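Local coordinates for protein UL37 (Suid herpesvirus 1, PDB 4K70) that is an inner tegument protein of the virus, probably essential for controlling viral trafficking, present here as its N-terminal half, at residues A69-G74 with A116-D121; D121-L126 with A169-M174; R211-L216 with V263-A268; T256-V261 with A285-T290. One frame throughout, in Å; residues are numbered along the deposited sequence.

Contacts 1 and 2 lie side by side on one side of the centre of the elongated, all-helical chain, their centres 9 Å apart; contacts 3 and 4 pair up on the opposite side, 11 Å apart, their centres 51 to 67 Å from those of the first two. Contacts 1 and 2 share Asp121 and helix 120-137, and contacts 3 and 4 share helix 260-271. The first three are buried, contact 4 only partly. Chemistry follows place: backbone against backbone with one bridging water in contact 1, thioether and methyl packing in contact 2, leucine against valine and a guanidinium face in contact 3, and stacked arginines near the surface in contact 4.

Contact 1 of 4, residues A69-G74 with A116-D121; sequences AENLAG and AEFGPD. With NA (sodium ion), chain I.
A type I beta turn, Ala116 to Gly119, leads into helix 120-137 and is docked on helix 63-78 where that helix is kinked. The helix interrupts its own bonding here: Gly74 N turns instead to Phe118 O at 2.9 Å, a bent bond with 143° at the hydrogen. Asn71 CA also offers its hydrogen to Phe118 O, so this carbonyl of the turn takes the place of a helical acceptor. One turn earlier, Glu70 O receives a CA-H...O contact from Gly119 CA at 3.1 Å and a hydrogen bond from water 1, which in turn accepts from Ala116 N. Asn71 lies across the CB of Phe118, its OD1 3.5 Å from that atom and near the ring plane at an edge; Asn71 ND2 bonds back to Val67 O. With CG of Phe118 anti to its carbonyl carbon (chi1 -70°), the ring leads off beside Gly74 toward Trp78. Ala73 CB fits against Gly119 C, 3.7 Å away. Beyond the turn, Asp121 OD1 binds a sodium ion together with Asn99. Gly74 N and Glu70 O, which would bond to each other in an unbroken helix, are thus satisfied across the contact, by the turn and by one bridging water.

Contact 2 of 4, residues D121-L126 with A169-M174; sequences DAMFRL and ATLYDM. With NA (sodium ion), chain I.
Met123, on helix 120-137, reaches across to Leu171 in the loop before helix 175-188, a helix-against-loop packing in the all-helical fold. From CB its CG stands anti to the carbonyl carbon (chi1 -70°), and bends at chi2 (-61°) and chi3 bring the thioether and its methyl to the loop. CB and CG make no close approach to 169-174; the sulfur does the first touching, with SD 3.8 Å from Leu171 CD2 and 4.1 Å from Met174 CE. At the tip, CE rests against the same Leu171 CD2, also at 3.8 Å, so one methyl of the leucine lies against both ends of the S-CH3 bond. The two side chains run past each other in opposite directions, whereas Met174 comes in extended beyond CG and at a slant. Met123 and Met174 both also touch Leu77 of helix 63-78, so Met123, Met174 and Leu77 meet in a three-way apolar junction. One turn on, Leu126 takes the other branch of Leu171: its CB is 4.2 Å from CD1. Leu171 continues onto Val127 and Trp130 of helix 120-137. Leu126 and Thr170 meet at about a right angle, with Leu126 CD1 3.8 Å from Thr170 OG1.

Contact 3 of 4, residues R211-L216 with V263-A268; sequences RALFAL and VRVSAA
The guanidinium of Arg264 carries the CD2 methyl of Leu216 on one face, 3.3 Å above the plane and shifted toward the rim. The methyl is 3.5 Å from Arg264 NH2 and nearly as near to CZ and NH1, so it covers the NH1-CZ-NH2 side of the group. The polar atoms of the guanidinium bond to other partners: NE pairs with Asp220 OD2 in a salt bridge and NH2 bonds to Ala274 O, which together should limit its rotation and hold that face toward the leucine. Arg264 gets there with CG anti to the backbone N (chi1 -176°) and a bend at chi2, which brings the end of the chain closer to helix 208-223 than its CB. This is helix-on-helix packing within the all-helical fold: segments 211-216 and 263-268 cross at 115° with their axes 11.2 Å apart, a wide spacing bridged by long side chains. Leu216 points toward helix 260-271 and forks there. Its CD2 also meets Ala268 CB at 3.9 Å, while CD1 turns the other way to Val265 CG2. A turn back, Leu213 CD2 comes up at about a right angle to the second valine branch, CG1, at 4.0 Å. Phe235 of helix 229-240 touches both Leu216 and Ala268, continuing the apolar layer beyond the two helices.

Contact 4 of 4, residues T256-V261 with A285-T290; sequences TPRTAV and ARRLRT
The backbones of 256-261 and 285-290 come nearest at Pro257 and Arg287, whose CA atoms are 5.2 Å apart, where the lead-in to helix 260-271 passes the non-helical chain that follows that helix. The motif at the heart of the contact is a stacked arginine pair. The guanidinium of Arg258 lies flat on that of Arg287, centres 3.4 Å apart and planes 25° from parallel, with Arg287 CZ over the middle of the Arg258 group. Their NH1 atoms approach to 2.9 Å; both are donors, so neither bonds to the other; the acceptors lie at the rims and probably offset the like charges. Glu262 OE2 supplies one, in a salt bridge with Arg258 NH1 and a long, weak ion pair with Arg287 NH1; Asn254 O takes Arg287 NE. Thr290 OG1 supplies another. It accepts from Arg258 NH1 at 3.1 Å, tilted 20° out of that guanidinium plane, and from Arg287 NH1 nearly in plane; Thr290 OG1 is also hydrogen-bonded to Asp312 OD2, a calcium ligand seen for this protein, although no calcium is bound to it in this chain. The negative charge of Asp312 and Glu262 probably helps the two cations share this space. Arg287 CG sits between its backbone N and carbonyl carbon (chi1 76°), and from there the extended chain runs past Pro257, the two side chains pointing in opposite directions, toward Arg258. Pro257 CG meets Arg287 CB at 4.0 Å, and the proline CD abuts Ala285 O at 3.3 Å.

Contact 1 of 4, residues A69-G74 with A116-D121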
loop_
_atom_site.group_PDB
_atom_site.type_symbol
_atom_site.label_atom_id
_atom_site.label_comp_id
_atom_site.label_asym_id
_atom_site.label_seq_id
_atom_site.Cartn_x
_atom_site.Cartn_y
_atom_site.Cartn_z
ATOM N N ALA A 69 -21.593 28.235 1.521
ATOM C CA ALA A 69 -20.741 29.084 2.349
ATOM C C ALA A 69 -20.271 28.381 3.610
ATOM O O ALA A 69 -19.089 28.439 3.962
ATOM C CB ALA A 69 -21.465 30.361 2.710
ATOM N N GLU A 70 -21.207 27.734 4.302
ATOM C CA GLU A 70 -20.895 27.056 5.555
ATOM C C GLU A 70 -20.015 25.799 5.390
ATOM O O GLU A 70 -19.233 25.462 6.293
ATOM C CB GLU A 70 -22.186 26.720 6.312
ATOM C CG GLU A 70 -22.805 27.930 7.025
ATOM C CD GLU A 70 -24.000 27.568 7.914
ATOM O OE1 GLU A 70 -24.759 26.641 7.566
ATOM O OE2 GLU A 70 -24.173 28.226 8.965
ATOM N N ASN A 71 -20.137 25.115 4.252
ATOM C CA ASN A 71 -19.366 23.885 4.015
ATOM C C ASN A 71 -18.310 23.954 2.901
ATOM O O ASN A 71 -17.773 22.922 2.463
ATOM C CB ASN A 71 -20.318 22.724 3.758
ATOM C CG ASN A 71 -21.310 22.538 4.883
ATOM O OD1 ASN A 71 -21.038 21.843 5.864
ATOM N ND2 ASN A 71 -22.471 23.173 4.753
ATOM N N LEU A 72 -17.995 25.173 2.474
ATOM C CA LEU A 72 -17.025 25.406 1.416
ATOM C C LEU A 72 -15.658 24.820 1.743
ATOM O O LEU A 72 -14.973 24.302 0.865
ATOM C CB LEU A 72 -16.897 26.912 1.139
ATOM C CG LEU A 72 -16.171 27.253 -0.154
ATOM C CD1 LEU A 72 -17.020 26.820 -1.337
ATOM C CD2 LEU A 72 -15.865 28.738 -0.206
ATOM N N ALA A 73 -15.246 24.913 3.000
ATOM C CA ALA A 73 -13.945 24.368 3.371
ATOM C C ALA A 73 -13.843 22.869 3.005
ATOM O O ALA A 73 -12.884 22.434 2.367
ATOM C CB ALA A 73 -13.672 24.593 4.843
ATOM N N GLY A 74 -14.851 22.095 3.379
ATOM C CA GLY A 74 -14.856 20.669 3.102
ATOM C C GLY A 74 -15.032 20.355 1.630
ATOM O O GLY A 74 -14.348 19.485 1.085
ATOM N N ALA A 116 -19.945 24.377 11.005
ATOM C CA ALA A 116 -20.494 23.215 10.307
ATOM C C ALA A 116 -19.484 22.059 10.270
ATOM O O ALA A 116 -18.280 22.276 10.421
ATOM C CB ALA A 116 -20.931 23.585 8.900
ATOM N N GLU A 117 -19.987 20.837 10.088
ATOM C CA GLU A 117 -19.140 19.647 10.085
ATOM C C GLU A 117 -18.146 19.660 8.923
ATOM O O GLU A 117 -17.089 19.048 9.009
ATOM C CB GLU A 117 -19.984 18.360 10.120
ATOM C CG GLU A 117 -20.766 18.219 11.431
ATOM C CD GLU A 117 -21.537 16.907 11.557
ATOM O OE1 GLU A 117 -20.933 15.832 11.400
ATOM O OE2 GLU A 117 -22.755 16.951 11.826
ATOM N N PHE A 118 -18.469 20.401 7.867
ATOM C CA PHE A 118 -17.509 20.644 6.782
ATOM C C PHE A 118 -17.067 22.106 6.674
ATOM O O PHE A 118 -16.580 22.553 5.624
ATOM C CB PHE A 118 -18.051 20.120 5.457
ATOM C CG PHE A 118 -18.108 18.618 5.399
ATOM C CD1 PHE A 118 -16.971 17.880 5.100
ATOM C CD2 PHE A 118 -19.289 17.945 5.673
ATOM C CE1 PHE A 118 -17.015 16.482 5.059
ATOM C CE2 PHE A 118 -19.345 16.560 5.632
ATOM C CZ PHE A 118 -18.209 15.828 5.324
ATOM N N GLY A 119 -17.207 22.819 7.788
ATOM C CA GLY A 119 -16.831 24.215 7.894
ATOM C C GLY A 119 -15.351 24.397 8.177
ATOM O O GLY A 119 -14.605 23.419 8.292
ATOM N N PRO A 120 -14.913 25.658 8.270
ATOM C CA PRO A 120 -13.504 26.020 8.439
ATOM C C PRO A 120 -12.941 25.599 9.784
ATOM O O PRO A 120 -11.816 25.121 9.822
ATOM C CB PRO A 120 -13.508 27.558 8.301
ATOM C CG PRO A 120 -14.939 27.971 8.544
ATOM C CD PRO A 120 -15.758 26.835 7.998
ATOM N N ASP A 121 -13.698 25.774 10.864
ATOM C CA ASP A 121 -13.249 25.358 12.191
ATOM C C ASP A 121 -13.005 23.851 12.225
ATOM O O ASP A 121 -12.003 23.381 12.751
ATOM C CB ASP A 121 -14.309 25.677 13.257
ATOM C CG ASP A 121 -14.617 27.170 13.377
ATOM O OD1 ASP A 121 -13.853 28.004 12.828
ATOM O OD2 ASP A 121 -15.630 27.503 14.043
HETATM NA NA NA I . -11.875 28.759 10.957
HETATM O O HOH W 1 -19.278 26.447 8.976
HETATM O O HOH W 2 -11.834 31.289 10.414
#

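Contact 2 of 4, residues D121-L126 with A169-M174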
loop_
_atom_site.group_PDB
_atom_site.type_symbol
_atom_site.label_atom_id
_atom_site.label_comp_id
_atom_site.label_asym_id
_atom_site.label_seq_id
_atom_site.Cartn_x
_atom_site.Cartn_y
_atom_site.Cartn_z
ATOM N N ASP A 121 -13.698 25.774 10.864
ATOM C CA ASP A 121 -13.249 25.358 12.191
ATOM C C ASP A 121 -13.005 23.851 12.225
ATOM O O ASP A 121 -12.003 23.381 12.751
ATOM C CB ASP A 121 -14.309 25.677 13.257
ATOM C CG ASP A 121 -14.617 27.170 13.377
ATOM O OD1 ASP A 121 -13.853 28.004 12.828
ATOM O OD2 ASP A 121 -15.630 27.503 14.043
ATOM N N ALA A 122 -13.954 23.103 11.681
ATOM C CA ALA A 122 -13.889 21.644 11.677
ATOM C C ALA A 122 -12.753 21.155 10.779
ATOM O O ALA A 122 -11.934 20.318 11.172
ATOM C CB ALA A 122 -15.210 21.076 11.214
ATOM N N MET A 123 -12.696 21.693 9.569
ATOM C CA MET A 123 -11.667 21.259 8.630
ATOM C C MET A 123 -10.259 21.614 9.115
ATOM O O MET A 123 -9.341 20.820 8.975
ATOM C CB MET A 123 -11.961 21.777 7.224
ATOM C CG MET A 123 -13.181 21.101 6.589
ATOM S SD MET A 123 -13.060 19.283 6.350
ATOM C CE MET A 123 -13.727 18.670 7.905
ATOM N N PHE A 124 -10.094 22.785 9.717
ATOM C CA PHE A 124 -8.802 23.171 10.262
ATOM C C PHE A 124 -8.346 22.187 11.330
ATOM O O PHE A 124 -7.210 21.729 11.320
ATOM C CB PHE A 124 -8.841 24.589 10.847
ATOM C CG PHE A 124 -7.514 25.043 11.404
ATOM C CD1 PHE A 124 -6.519 25.514 10.558
ATOM C CD2 PHE A 124 -7.251 24.968 12.764
ATOM C CE1 PHE A 124 -5.290 25.907 11.057
ATOM C CE2 PHE A 124 -6.022 25.363 13.269
ATOM C CZ PHE A 124 -5.040 25.830 12.416
ATOM N N ARG A 125 -9.241 21.877 12.262
ATOM C CA ARG A 125 -8.928 20.969 13.355
ATOM C C ARG A 125 -8.634 19.536 12.885
ATOM O O ARG A 125 -7.583 18.984 13.207
ATOM C CB ARG A 125 -10.061 20.983 14.407
ATOM C CG ARG A 125 -9.772 20.180 15.681
ATOM C CD ARG A 125 -10.952 20.215 16.682
ATOM N NE ARG A 125 -12.168 19.650 16.108
ATOM C CZ ARG A 125 -13.260 20.351 15.815
ATOM N NH1 ARG A 125 -13.306 21.658 16.058
ATOM N NH2 ARG A 125 -14.315 19.740 15.281
ATOM N N LEU A 126 -9.558 18.928 12.141
ATOM C CA LEU A 126 -9.388 17.535 11.721
ATOM C C LEU A 126 -8.236 17.338 10.735
ATOM O O LEU A 126 -7.490 16.378 10.856
ATOM C CB LEU A 126 -10.673 16.957 11.124
ATOM C CG LEU A 126 -11.830 16.709 12.099
ATOM C CD1 LEU A 126 -13.037 16.155 11.355
ATOM C CD2 LEU A 126 -11.413 15.776 13.235
ATOM N N ALA A 169 -13.550 9.990 9.587
ATOM C CA ALA A 169 -14.511 9.478 8.609
ATOM C C ALA A 169 -14.975 10.515 7.586
ATOM O O ALA A 169 -15.135 10.191 6.411
ATOM C CB ALA A 169 -15.719 8.830 9.305
ATOM N N THR A 170 -15.198 11.756 8.010
ATOM C CA THR A 170 -15.645 12.776 7.057
ATOM C C THR A 170 -14.547 13.170 6.059
ATOM O O THR A 170 -14.847 13.763 5.025
ATOM C CB THR A 170 -16.213 14.040 7.739
ATOM O OG1 THR A 170 -15.224 14.624 8.599
ATOM C CG2 THR A 170 -17.485 13.686 8.545
ATOM N N LEU A 171 -13.291 12.807 6.346
ATOM C CA LEU A 171 -12.189 13.079 5.405
ATOM C C LEU A 171 -11.839 11.928 4.480
ATOM O O LEU A 171 -11.066 12.112 3.536
ATOM C CB LEU A 171 -10.900 13.445 6.144
ATOM C CG LEU A 171 -10.971 14.504 7.223
ATOM C CD1 LEU A 171 -9.585 14.662 7.835
ATOM C CD2 LEU A 171 -11.502 15.818 6.653
ATOM N N TYR A 172 -12.388 10.751 4.754
ATOM C CA TYR A 172 -11.944 9.512 4.116
ATOM C C TYR A 172 -12.048 9.487 2.588
ATOM O O TYR A 172 -11.100 9.112 1.907
ATOM C CB TYR A 172 -12.700 8.316 4.706
ATOM C CG TYR A 172 -12.277 6.992 4.136
ATOM C CD1 TYR A 172 -11.087 6.402 4.526
ATOM C CD2 TYR A 172 -13.063 6.334 3.206
ATOM C CE1 TYR A 172 -10.685 5.184 4.003
ATOM C CE2 TYR A 172 -12.670 5.124 2.664
ATOM C CZ TYR A 172 -11.480 4.551 3.076
ATOM O OH TYR A 172 -11.082 3.337 2.564
ATOM N N ASP A 173 -13.198 9.871 2.047
ATOM C CA ASP A 173 -13.376 9.857 0.607
ATOM C C ASP A 173 -12.670 11.043 -0.086
ATOM O O ASP A 173 -12.735 11.164 -1.298
ATOM C CB ASP A 173 -14.863 9.876 0.253
ATOM C CG ASP A 173 -15.124 9.660 -1.238
ATOM O OD1 ASP A 173 -14.670 8.634 -1.779
ATOM O OD2 ASP A 173 -15.780 10.521 -1.871
ATOM N N MET A 174 -12.023 11.928 0.666
ATOM C CA MET A 174 -11.406 13.099 0.021
ATOM C C MET A 174 -10.138 12.674 -0.714
ATOM O O MET A 174 -9.375 11.844 -0.221
ATOM C CB MET A 174 -11.104 14.211 1.020
ATOM C CG MET A 174 -12.344 14.703 1.795
ATOM S SD MET A 174 -11.977 16.213 2.669
ATOM C CE MET A 174 -13.621 16.662 3.266
HETATM NA NA NA I . -11.875 28.759 10.957
HETATM O O HOH W 2 -11.834 31.289 10.414
#

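Contact 3 of 4, residues R211-L216 with V263-A268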
loop_
_atom_site.group_PDB
_atom_site.type_symbol
_atom_site.label_atom_id
_atom_site.label_comp_id
_atom_site.label_asym_id
_atom_site.label_seq_id
_atom_site.Cartn_x
_atom_site.Cartn_y
_atom_site.Cartn_z
ATOM N N ARG A 211 21.755 -19.127 7.501
ATOM C CA ARG A 211 21.933 -17.717 7.815
ATOM C C ARG A 211 22.689 -17.012 6.718
ATOM O O ARG A 211 22.349 -15.885 6.363
ATOM C CB ARG A 211 22.651 -17.555 9.157
ATOM C CG ARG A 211 21.804 -18.031 10.328
ATOM C CD ARG A 211 22.585 -18.020 11.627
ATOM N NE ARG A 211 22.862 -16.661 12.074
ATOM C CZ ARG A 211 23.547 -16.367 13.174
ATOM N NH1 ARG A 211 24.027 -17.339 13.942
ATOM N NH2 ARG A 211 23.743 -15.104 13.510
ATOM N N ALA A 212 23.700 -17.682 6.165
ATOM C CA ALA A 212 24.455 -17.135 5.038
ATOM C C ALA A 212 23.579 -16.905 3.798
ATOM O O ALA A 212 23.713 -15.888 3.116
ATOM C CB ALA A 212 25.637 -18.040 4.697
ATOM N N LEU A 213 22.684 -17.844 3.511
ATOM C CA LEU A 213 21.841 -17.750 2.318
ATOM C C LEU A 213 20.829 -16.612 2.479
ATOM O O LEU A 213 20.604 -15.844 1.551
ATOM C CB LEU A 213 21.143 -19.091 2.029
ATOM C CG LEU A 213 22.083 -20.200 1.541
ATOM C CD1 LEU A 213 21.417 -21.612 1.476
ATOM C CD2 LEU A 213 22.681 -19.805 0.185
ATOM N N PHE A 214 20.246 -16.494 3.672
ATOM C CA PHE A 214 19.358 -15.382 3.973
ATOM C C PHE A 214 20.045 -14.032 3.754
ATOM O O PHE A 214 19.451 -13.124 3.188
ATOM C CB PHE A 214 18.790 -15.476 5.397
ATOM C CG PHE A 214 17.495 -16.234 5.480
ATOM C CD1 PHE A 214 16.325 -15.688 4.968
ATOM C CD2 PHE A 214 17.448 -17.494 6.061
ATOM C CE1 PHE A 214 15.127 -16.390 5.032
ATOM C CE2 PHE A 214 16.252 -18.197 6.143
ATOM C CZ PHE A 214 15.090 -17.643 5.623
ATOM N N ALA A 215 21.293 -13.912 4.195
ATOM C CA ALA A 215 22.066 -12.681 3.987
ATOM C C ALA A 215 22.156 -12.343 2.508
ATOM O O ALA A 215 22.029 -11.178 2.124
ATOM C CB ALA A 215 23.463 -12.805 4.582
ATOM N N LEU A 216 22.366 -13.365 1.681
ATOM C CA LEU A 216 22.423 -13.161 0.241
ATOM C C LEU A 216 21.093 -12.697 -0.316
ATOM O O LEU A 216 21.059 -11.812 -1.171
ATOM C CB LEU A 216 22.895 -14.419 -0.486
ATOM C CG LEU A 216 24.342 -14.808 -0.177
ATOM C CD1 LEU A 216 24.790 -16.000 -1.043
ATOM C CD2 LEU A 216 25.247 -13.604 -0.381
ATOM N N VAL A 263 26.194 -19.732 -9.402
ATOM C CA VAL A 263 27.372 -18.890 -9.586
ATOM C C VAL A 263 27.383 -17.751 -8.567
ATOM O O VAL A 263 28.405 -17.489 -7.933
ATOM C CB VAL A 263 27.470 -18.324 -11.006
ATOM C CG1 VAL A 263 28.522 -17.225 -11.065
ATOM C CG2 VAL A 263 27.804 -19.442 -11.991
ATOM N N ARG A 264 26.239 -17.098 -8.396
ATOM C CA ARG A 264 26.136 -15.985 -7.458
ATOM C C ARG A 264 26.437 -16.433 -6.037
ATOM O O ARG A 264 27.158 -15.758 -5.311
ATOM C CB ARG A 264 24.754 -15.331 -7.539
ATOM C CG ARG A 264 24.599 -14.106 -6.669
ATOM C CD ARG A 264 24.057 -14.441 -5.278
ATOM N NE ARG A 264 23.965 -13.226 -4.468
ATOM C CZ ARG A 264 25.005 -12.660 -3.863
ATOM N NH1 ARG A 264 26.203 -13.223 -3.943
ATOM N NH2 ARG A 264 24.851 -11.549 -3.158
ATOM N N VAL A 265 25.893 -17.584 -5.644
ATOM C CA VAL A 265 26.099 -18.099 -4.291
ATOM C C VAL A 265 27.547 -18.558 -4.093
ATOM O O VAL A 265 28.193 -18.217 -3.089
ATOM C CB VAL A 265 25.096 -19.252 -3.960
ATOM C CG1 VAL A 265 25.472 -19.933 -2.664
ATOM C CG2 VAL A 265 23.677 -18.702 -3.880
ATOM N N SER A 266 28.055 -19.319 -5.062
ATOM C CA SER A 266 29.418 -19.843 -5.004
ATOM C C SER A 266 30.456 -18.730 -4.925
ATOM O O SER A 266 31.426 -18.822 -4.173
ATOM C CB SER A 266 29.706 -20.717 -6.226
ATOM O OG SER A 266 28.944 -21.907 -6.178
ATOM N N ALA A 267 30.249 -17.681 -5.709
ATOM C CA ALA A 267 31.168 -16.551 -5.749
ATOM C C ALA A 267 31.248 -15.848 -4.393
ATOM O O ALA A 267 32.330 -15.505 -3.925
ATOM C CB ALA A 267 30.737 -15.578 -6.819
ATOM N N ALA A 268 30.098 -15.641 -3.759
ATOM C CA ALA A 268 30.079 -15.006 -2.447
ATOM C C ALA A 268 30.714 -15.917 -1.403
ATOM O O ALA A 268 31.463 -15.460 -0.547
ATOM C CB ALA A 268 28.653 -14.628 -2.049
#

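Contact 4 of 4, residues T256-V261 with A285-T290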
loop_
_atom_site.group_PDB
_atom_site.type_symbol
_atom_site.label_atom_id
_atom_site.label_comp_id
_atom_site.label_asym_id
_atom_site.label_seq_id
_atom_site.Cartn_x
_atom_site.Cartn_y
_atom_site.Cartn_z
ATOM N N THR A 256 31.152 -27.503 -10.963
ATOM C CA THR A 256 31.140 -26.065 -11.193
ATOM C C THR A 256 29.716 -25.564 -11.043
ATOM O O THR A 256 28.780 -26.251 -11.444
ATOM C CB THR A 256 31.613 -25.717 -12.613
ATOM O OG1 THR A 256 32.900 -26.297 -12.846
ATOM C CG2 THR A 256 31.700 -24.206 -12.793
ATOM N N PRO A 257 29.548 -24.373 -10.448
ATOM C CA PRO A 257 28.255 -23.685 -10.422
ATOM C C PRO A 257 27.645 -23.671 -11.822
ATOM O O PRO A 257 28.312 -23.230 -12.755
ATOM C CB PRO A 257 28.639 -22.268 -9.988
ATOM C CG PRO A 257 29.811 -22.485 -9.083
ATOM C CD PRO A 257 30.578 -23.640 -9.686
ATOM N N ARG A 258 26.413 -24.163 -11.958
ATOM C CA ARG A 258 25.774 -24.345 -13.267
ATOM C C ARG A 258 24.814 -23.202 -13.612
ATOM O O ARG A 258 24.862 -22.649 -14.712
ATOM C CB ARG A 258 25.014 -25.680 -13.302
ATOM C CG ARG A 258 25.810 -26.893 -12.814
ATOM C CD ARG A 258 24.887 -28.039 -12.331
ATOM N NE ARG A 258 24.055 -27.637 -11.193
ATOM C CZ ARG A 258 23.340 -28.477 -10.444
ATOM N NH1 ARG A 258 22.614 -28.015 -9.425
ATOM N NH2 ARG A 258 23.348 -29.782 -10.701
ATOM N N THR A 259 23.935 -22.853 -12.674
ATOM C CA THR A 259 22.961 -21.783 -12.902
ATOM C C THR A 259 23.454 -20.432 -12.384
ATOM O O THR A 259 24.436 -20.368 -11.637
ATOM C CB THR A 259 21.596 -22.123 -12.259
ATOM O OG1 THR A 259 21.702 -22.073 -10.830
ATOM C CG2 THR A 259 21.149 -23.520 -12.682
ATOM N N ALA A 260 22.776 -19.357 -12.788
ATOM C CA ALA A 260 23.113 -18.008 -12.328
ATOM C C ALA A 260 23.040 -17.923 -10.811
ATOM O O ALA A 260 23.835 -17.224 -10.177
ATOM C CB ALA A 260 22.186 -16.978 -12.954
ATOM N N VAL A 261 22.077 -18.633 -10.233
ATOM C CA VAL A 261 21.946 -18.690 -8.789
ATOM C C VAL A 261 23.197 -19.304 -8.173
ATOM O O VAL A 261 23.799 -18.736 -7.258
ATOM C CB VAL A 261 20.707 -19.530 -8.351
ATOM C CG1 VAL A 261 20.720 -19.742 -6.847
ATOM C CG2 VAL A 261 19.416 -18.848 -8.777
ATOM N N ALA A 285 35.613 -22.492 -7.676
ATOM C CA ALA A 285 34.666 -22.265 -6.594
ATOM C C ALA A 285 33.683 -23.422 -6.563
ATOM O O ALA A 285 33.126 -23.809 -7.594
ATOM C CB ALA A 285 33.941 -20.940 -6.780
ATOM N N ARG A 286 33.502 -23.997 -5.382
ATOM C CA ARG A 286 32.621 -25.136 -5.226
ATOM C C ARG A 286 31.183 -24.647 -5.142
ATOM O O ARG A 286 30.926 -23.523 -4.713
ATOM C CB ARG A 286 33.001 -25.915 -3.969
ATOM C CG ARG A 286 34.477 -26.258 -3.921
ATOM C CD ARG A 286 34.850 -26.867 -2.592
ATOM N NE ARG A 286 34.168 -28.138 -2.352
ATOM C CZ ARG A 286 34.261 -28.822 -1.214
ATOM N NH1 ARG A 286 35.008 -28.355 -0.217
ATOM N NH2 ARG A 286 33.609 -29.971 -1.067
ATOM N N ARG A 287 30.247 -25.477 -5.579
ATOM C CA ARG A 287 28.846 -25.122 -5.474
ATOM C C ARG A 287 28.203 -25.969 -4.392
ATOM O O ARG A 287 28.709 -27.045 -4.040
ATOM C CB ARG A 287 28.130 -25.341 -6.800
ATOM C CG ARG A 287 27.839 -26.795 -7.079
ATOM C CD ARG A 287 26.994 -26.966 -8.330
ATOM N NE ARG A 287 26.899 -28.384 -8.655
ATOM C CZ ARG A 287 25.887 -29.173 -8.317
ATOM N NH1 ARG A 287 24.838 -28.689 -7.670
ATOM N NH2 ARG A 287 25.920 -30.457 -8.645
ATOM N N LEU A 288 27.099 -25.467 -3.845
ATOM C CA LEU A 288 26.337 -26.214 -2.862
ATOM C C LEU A 288 25.734 -27.452 -3.519
ATOM O O LEU A 288 25.244 -27.383 -4.650
ATOM C CB LEU A 288 25.229 -25.339 -2.288
ATOM C CG LEU A 288 25.673 -24.141 -1.446
ATOM C CD1 LEU A 288 24.469 -23.306 -1.050
ATOM C CD2 LEU A 288 26.435 -24.606 -0.209
ATOM N N ARG A 289 25.794 -28.579 -2.815
ATOM C CA ARG A 289 25.110 -29.797 -3.223
ATOM C C ARG A 289 23.616 -29.517 -3.440
ATOM O O ARG A 289 23.015 -28.700 -2.721
ATOM C CB ARG A 289 25.283 -30.879 -2.146
ATOM C CG ARG A 289 26.736 -31.268 -1.865
ATOM C CD ARG A 289 26.854 -32.086 -0.596
ATOM N NE ARG A 289 25.905 -33.198 -0.586
ATOM C CZ ARG A 289 25.688 -33.987 0.458
ATOM N NH1 ARG A 289 26.368 -33.798 1.580
ATOM N NH2 ARG A 289 24.802 -34.969 0.380
ATOM N N THR A 290 23.027 -30.171 -4.442
ATOM C CA THR A 290 21.588 -30.095 -4.660
ATOM C C THR A 290 20.970 -31.492 -4.646
ATOM O O THR A 290 19.870 -31.691 -5.157
ATOM C CB THR A 290 21.204 -29.338 -5.961
ATOM O OG1 THR A 290 21.843 -29.943 -7.091
ATOM C CG2 THR A 290 21.598 -27.840 -5.887
#